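Side-chain contacts in putative TetR-family transcriptional regulator (Streptomyces coelicolor, PDB 2HXO), which probably binds cis-regulatory DNA and regulates transcription as a member of the TetR family: residues E27-V32 against E62-A67; A70-A75 against P106-Q111. All blocks are in the same frame, centred on the assembly; numbering follows the deposited sequence.

The two contacts lie close together, their centres about 9 Å apart, and both use helix 60-76. Interaction 1 sets the earlier part of that helix against helix 18-31; interaction 2, which opens along the chain after interaction 1 has closed, sets its later part against helix 107-118. They also touch directly: Asp-30 OD2 and Trp-107 NE1 lie 2.6 Å apart, a probable hydrogen bond that runs from helix 18-31 to the 106-111 segment. Helix 60-76 thus connects the N-terminal DNA-binding region with the C-terminal regulatory region, an arrangement consistent with the TetR family, in which movements of the C-terminal domain can be passed to the DNA-binding domain.

Interaction 1 of 2, residues E27-V32 against E62-A67; sequences ELLDTV and ELLGAA
Leu-29 of helix 18-31 reaches across to Leu-64 and Ala-67 of helix 60-76, and these three residues carry the contact. The interaction is apolar throughout. Both methyls of Leu-29 take part: CD2 meets CD2 of Leu-64 at 4.0 Å, while CD1 lies 4.0 Å from CB of Ala-67 and 4.1 Å from the same Leu-64 methyl. Leu-64 therefore offers one branch, CD2, to both prongs of the Leu-29 fork. The two leucine side chains cross at about a right angle, meeting through their branches instead of lying alongside one another. In Leu-29, CG stands anti to the carbonyl carbon (chi1 -78°), an arrangement that carries the fork out toward helix 60-76. Leucine suits this place because a branched end can touch two partners at once; alanine suits position 67 because its single methyl meets CD1 without pushing the helices farther apart, the nearest CA atoms being 8.9 Å apart, those of Leu-29 and Ala-67.

Polar bonds belong to the surroundings. Asp-30 OD2 is hydrogen-bonded to His-105 ND1, next to the Trp-107 side chain, which packs against both Leu-29 and Ala-67. Leu-37 adds another apolar neighbour to Leu-64.

All three touching residues are buried. Through them helix 18-31 packs on the early part of the helix that follows the predicted helix-turn-helix motif (residues 38-57), as in TetR-family regulators, where this connecting helix links the DNA-binding domain to the C-terminal domain.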
loop_
_atom_site.group_PDB
_atom_site.type_symbol
_atom_site.label_atom_id
_atom_site.label_comp_id
_atom_site.label_asym_id
_atom_site.label_seq_id
_atom_site.Cartn_x
_atom_site.Cartn_y
_atom_site.Cartn_z
ATOM N N GLU A 27 -1.936 -19.825 -13.306
ATOM C CA GLU A 27 -1.162 -20.962 -12.811
ATOM C C GLU A 27 0.322 -20.648 -12.908
ATOM O O GLU A 27 1.087 -20.891 -11.975
ATOM C CB GLU A 27 -1.466 -22.217 -13.637
ATOM C CG GLU A 27 -2.929 -22.610 -13.660
ATOM C CD GLU A 27 -3.203 -23.781 -14.582
ATOM O OE1 GLU A 27 -2.869 -23.691 -15.786
ATOM O OE2 GLU A 27 -3.756 -24.794 -14.101
ATOM N N LEU A 28 0.724 -20.106 -14.049
ATOM C CA LEU A 28 2.114 -19.746 -14.267
ATOM C C LEU A 28 2.524 -18.627 -13.320
ATOM O O LEU A 28 3.597 -18.675 -12.725
ATOM C CB LEU A 28 2.329 -19.307 -15.722
ATOM C CG LEU A 28 2.175 -20.402 -16.787
ATOM C CD1 LEU A 28 2.289 -19.790 -18.182
ATOM C CD2 LEU A 28 3.249 -21.472 -16.577
ATOM N N LEU A 29 1.669 -17.619 -13.178
ATOM C CA LEU A 29 1.980 -16.504 -12.294
ATOM C C LEU A 29 2.165 -16.991 -10.860
ATOM O O LEU A 29 2.994 -16.458 -10.118
ATOM C CB LEU A 29 0.870 -15.446 -12.360
ATOM C CG LEU A 29 0.888 -14.526 -13.590
ATOM C CD1 LEU A 29 -0.348 -13.648 -13.599
ATOM C CD2 LEU A 29 2.142 -13.668 -13.579
ATOM N N ASP A 30 1.397 -18.007 -10.484
ATOM C CA ASP A 30 1.466 -18.569 -9.142
ATOM C C ASP A 30 2.752 -19.356 -8.901
ATOM O O ASP A 30 3.314 -19.318 -7.803
ATOM C CB ASP A 30 0.264 -19.485 -8.895
ATOM C CG ASP A 30 -1.043 -18.720 -8.764
ATOM O OD1 ASP A 30 -2.112 -19.363 -8.779
ATOM O OD2 ASP A 30 -1.001 -17.479 -8.637
ATOM N N THR A 31 3.219 -20.054 -9.935
ATOM C CA THR A 31 4.423 -20.882 -9.841
ATOM C C THR A 31 5.730 -20.198 -10.248
ATOM O O THR A 31 6.680 -20.164 -9.468
ATOM C CB THR A 31 4.259 -22.153 -10.686
ATOM O OG1 THR A 31 4.039 -21.779 -12.052
ATOM C CG2 THR A 31 3.062 -22.970 -10.204
ATOM N N VAL A 32 5.782 -19.655 -11.461
ATOM C CA VAL A 32 6.997 -19.000 -11.940
ATOM C C VAL A 32 6.997 -17.474 -11.862
ATOM O O VAL A 32 8.027 -16.836 -12.109
ATOM C CB VAL A 32 7.329 -19.427 -13.398
ATOM C CG1 VAL A 32 7.767 -20.889 -13.426
ATOM C CG2 VAL A 32 6.124 -19.233 -14.298
ATOM N N GLU A 62 -1.725 -6.869 -21.389
ATOM C CA GLU A 62 -3.159 -7.144 -21.430
ATOM C C GLU A 62 -3.497 -8.487 -20.771
ATOM O O GLU A 62 -4.563 -8.646 -20.167
ATOM C CB GLU A 62 -3.660 -7.148 -22.880
ATOM C CG GLU A 62 -3.645 -5.798 -23.619
ATOM C CD GLU A 62 -2.275 -5.110 -23.656
ATOM O OE1 GLU A 62 -1.253 -5.779 -23.958
ATOM O OE2 GLU A 62 -2.230 -3.882 -23.389
ATOM N N LEU A 63 -2.600 -9.459 -20.892
ATOM C CA LEU A 63 -2.827 -10.768 -20.293
ATOM C C LEU A 63 -2.730 -10.670 -18.762
ATOM O O LEU A 63 -3.512 -11.287 -18.038
ATOM C CB LEU A 63 -1.806 -11.771 -20.829
ATOM C CG LEU A 63 -1.969 -13.236 -20.422
ATOM C CD1 LEU A 63 -3.366 -13.723 -20.753
ATOM C CD2 LEU A 63 -0.915 -14.066 -21.142
ATOM N N LEU A 64 -1.768 -9.895 -18.274
ATOM C CA LEU A 64 -1.616 -9.701 -16.836
ATOM C C LEU A 64 -2.895 -9.054 -16.299
ATOM O O LEU A 64 -3.385 -9.422 -15.228
ATOM C CB LEU A 64 -0.421 -8.795 -16.532
ATOM C CG LEU A 64 0.983 -9.359 -16.776
ATOM C CD1 LEU A 64 2.014 -8.276 -16.486
ATOM C CD2 LEU A 64 1.215 -10.575 -15.895
ATOM N N GLY A 65 -3.433 -8.095 -17.052
ATOM C CA GLY A 65 -4.654 -7.423 -16.638
ATOM C C GLY A 65 -5.842 -8.367 -16.573
ATOM O O GLY A 65 -6.644 -8.316 -15.640
ATOM N N ALA A 66 -5.956 -9.242 -17.562
ATOM C CA ALA A 66 -7.057 -10.188 -17.600
ATOM C C ALA A 66 -6.936 -11.191 -16.462
ATOM O O ALA A 66 -7.944 -11.657 -15.928
ATOM C CB ALA A 66 -7.075 -10.916 -18.938
ATOM N N ALA A 67 -5.701 -11.532 -16.100
ATOM C CA ALA A 67 -5.444 -12.487 -15.022
ATOM C C ALA A 67 -5.796 -11.849 -13.680
ATOM O O ALA A 67 -6.438 -12.463 -12.831
ATOM C CB ALA A 67 -3.978 -12.902 -15.036
#

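Interaction 2 of 2, residues A70-A75 against P106-Q111; sequences AVVTAA and PWLATQ
Val-71 and Leu-108 reach toward each other tip to tip between helix 60-76 and helix 107-118, and the two bury equal surface here, more than any other residue of the segments. CG1 of Val-71 lies 3.8 Å from CD2 of Leu-108 and 4.1 Å from its CD1, placing one valine methyl against both ends of the leucine fork. Leu-108 extends with CG anti to its own backbone nitrogen (chi1 -166°), a torsion that projects the fork at helix 60-76. Its CD1 also comes within 4.2 Å of CG2 of Val-72, letting the longer leucine serve two successive valines.

The second methyl of Val-71 is spent on Trp-107. CG2 approaches the six-membered part of the indole obliquely, 4.2 Å from both CZ2 and CH2. Beta-branching suits valine to this place, as its two methyls diverge to separate partners, the leucine and the tryptophan. With alanine in place of Val-71, CG1 and CG2 would be gone, and the Leu-108 fork and the benzene part of the indole would probably each lose a packing partner.

Trp-107 meets Val-71 with its benzene portion, while NE1 has Asp-30 as its partner. From the following turn, CG of Gln-111 lies at the ring edge, in plane. Val-72 and Leu-108 also pack on helix 87-104, against Leu-98 and Ala-101 respectively.

The short helical segments run at 109° to each other, their axes 11.8 Å apart at closest approach. At that separation the helices meet through side chains, and the chemistry across them is dispersive and hydrophobic: the pairing of methyls and indole rests on fit and burial, whereas the polar bond of the indole nitrogen is directed to helix 18-31.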
loop_
_atom_site.group_PDB
_atom_site.type_symbol
_atom_site.label_atom_id
_atom_site.label_comp_id
_atom_site.label_asym_id
_atom_site.label_seq_id
_atom_site.Cartn_x
_atom_site.Cartn_y
_atom_site.Cartn_z
ATOM N N ALA A 70 -9.641 -11.547 -13.491
ATOM C CA ALA A 70 -10.310 -12.822 -13.253
ATOM C C ALA A 70 -10.216 -13.240 -11.786
ATOM O O ALA A 70 -11.201 -13.666 -11.182
ATOM C CB ALA A 70 -9.706 -13.900 -14.145
ATOM N N VAL A 71 -9.025 -13.128 -11.221
ATOM C CA VAL A 71 -8.803 -13.490 -9.831
ATOM C C VAL A 71 -9.594 -12.590 -8.874
ATOM O O VAL A 71 -10.203 -13.067 -7.923
ATOM C CB VAL A 71 -7.295 -13.415 -9.492
ATOM C CG1 VAL A 71 -7.095 -13.161 -8.004
ATOM C CG2 VAL A 71 -6.622 -14.718 -9.903
ATOM N N VAL A 72 -9.575 -11.288 -9.137
ATOM C CA VAL A 72 -10.280 -10.328 -8.300
ATOM C C VAL A 72 -11.792 -10.557 -8.344
ATOM O O VAL A 72 -12.449 -10.631 -7.301
ATOM C CB VAL A 72 -9.939 -8.885 -8.737
ATOM C CG1 VAL A 72 -10.848 -7.887 -8.045
ATOM C CG2 VAL A 72 -8.480 -8.585 -8.406
ATOM N N THR A 73 -12.337 -10.675 -9.550
ATOM C CA THR A 73 -13.762 -10.902 -9.727
ATOM C C THR A 73 -14.215 -12.154 -8.998
ATOM O O THR A 73 -15.242 -12.158 -8.321
ATOM C CB THR A 73 -14.121 -11.073 -11.218
ATOM O OG1 THR A 73 -13.962 -9.823 -11.900
ATOM C CG2 THR A 73 -15.556 -11.550 -11.376
ATOM N N ALA A 74 -13.443 -13.224 -9.139
ATOM C CA ALA A 74 -13.794 -14.493 -8.512
ATOM C C ALA A 74 -13.769 -14.403 -6.995
ATOM O O ALA A 74 -14.663 -14.919 -6.322
ATOM C CB ALA A 74 -12.850 -15.603 -8.995
ATOM N N ALA A 75 -12.755 -13.737 -6.456
ATOM C CA ALA A 75 -12.621 -13.615 -5.010
ATOM C C ALA A 75 -13.686 -12.725 -4.373
ATOM O O ALA A 75 -14.308 -13.094 -3.375
ATOM C CB ALA A 75 -11.238 -13.093 -4.664
ATOM N N PRO A 106 0.421 -14.042 -4.630
ATOM C CA PRO A 106 1.411 -13.012 -4.288
ATOM C C PRO A 106 1.628 -11.949 -5.351
ATOM O O PRO A 106 1.785 -10.764 -5.044
ATOM C CB PRO A 106 2.673 -13.829 -4.023
ATOM C CG PRO A 106 2.117 -15.105 -3.454
ATOM C CD PRO A 106 0.959 -15.391 -4.383
ATOM N N TRP A 107 1.653 -12.380 -6.604
ATOM C CA TRP A 107 1.855 -11.460 -7.720
ATOM C C TRP A 107 0.721 -10.425 -7.852
ATOM O O TRP A 107 0.920 -9.348 -8.414
ATOM C CB TRP A 107 1.965 -12.254 -9.023
ATOM C CG TRP A 107 0.797 -13.186 -9.255
ATOM C CD1 TRP A 107 0.696 -14.492 -8.865
ATOM C CD2 TRP A 107 -0.441 -12.867 -9.907
ATOM N NE1 TRP A 107 -0.525 -15.010 -9.237
ATOM C CE2 TRP A 107 -1.243 -14.034 -9.876
ATOM C CE3 TRP A 107 -0.951 -11.710 -10.513
ATOM C CZ2 TRP A 107 -2.532 -14.076 -10.431
ATOM C CZ3 TRP A 107 -2.237 -11.753 -11.066
ATOM C CH2 TRP A 107 -3.009 -12.930 -11.020
ATOM N N LEU A 108 -0.457 -10.748 -7.324
ATOM C CA LEU A 108 -1.612 -9.856 -7.424
ATOM C C LEU A 108 -1.399 -8.432 -6.922
ATOM O O LEU A 108 -1.818 -7.474 -7.576
ATOM C CB LEU A 108 -2.821 -10.457 -6.699
ATOM C CG LEU A 108 -4.162 -9.782 -7.016
ATOM C CD1 LEU A 108 -4.493 -9.974 -8.494
ATOM C CD2 LEU A 108 -5.270 -10.380 -6.169
ATOM N N ALA A 109 -0.759 -8.286 -5.767
ATOM C CA ALA A 109 -0.531 -6.962 -5.195
ATOM C C ALA A 109 0.224 -6.026 -6.133
ATOM O O ALA A 109 -0.109 -4.847 -6.246
ATOM C CB ALA A 109 0.222 -7.088 -3.874
ATOM N N THR A 110 1.243 -6.556 -6.800
ATOM C CA THR A 110 2.043 -5.766 -7.722
ATOM C C THR A 110 1.229 -5.360 -8.948
ATOM O O THR A 110 1.342 -4.234 -9.433
ATOM C CB THR A 110 3.293 -6.554 -8.193
ATOM O OG1 THR A 110 4.111 -6.872 -7.059
ATOM C CG2 THR A 110 4.114 -5.724 -9.181
ATOM N N GLN A 111 0.407 -6.281 -9.445
ATOM C CA GLN A 111 -0.401 -5.999 -10.620
ATOM C C GLN A 111 -1.449 -4.929 -10.363
ATOM O O GLN A 111 -1.771 -4.148 -11.260
ATOM C CB GLN A 111 -1.063 -7.281 -11.128
ATOM C CG GLN A 111 -0.086 -8.211 -11.818
ATOM C CD GLN A 111 0.757 -7.474 -12.837
ATOM O OE1 GLN A 111 0.228 -6.783 -13.705
ATOM N NE2 GLN A 111 2.078 -7.615 -12.734
#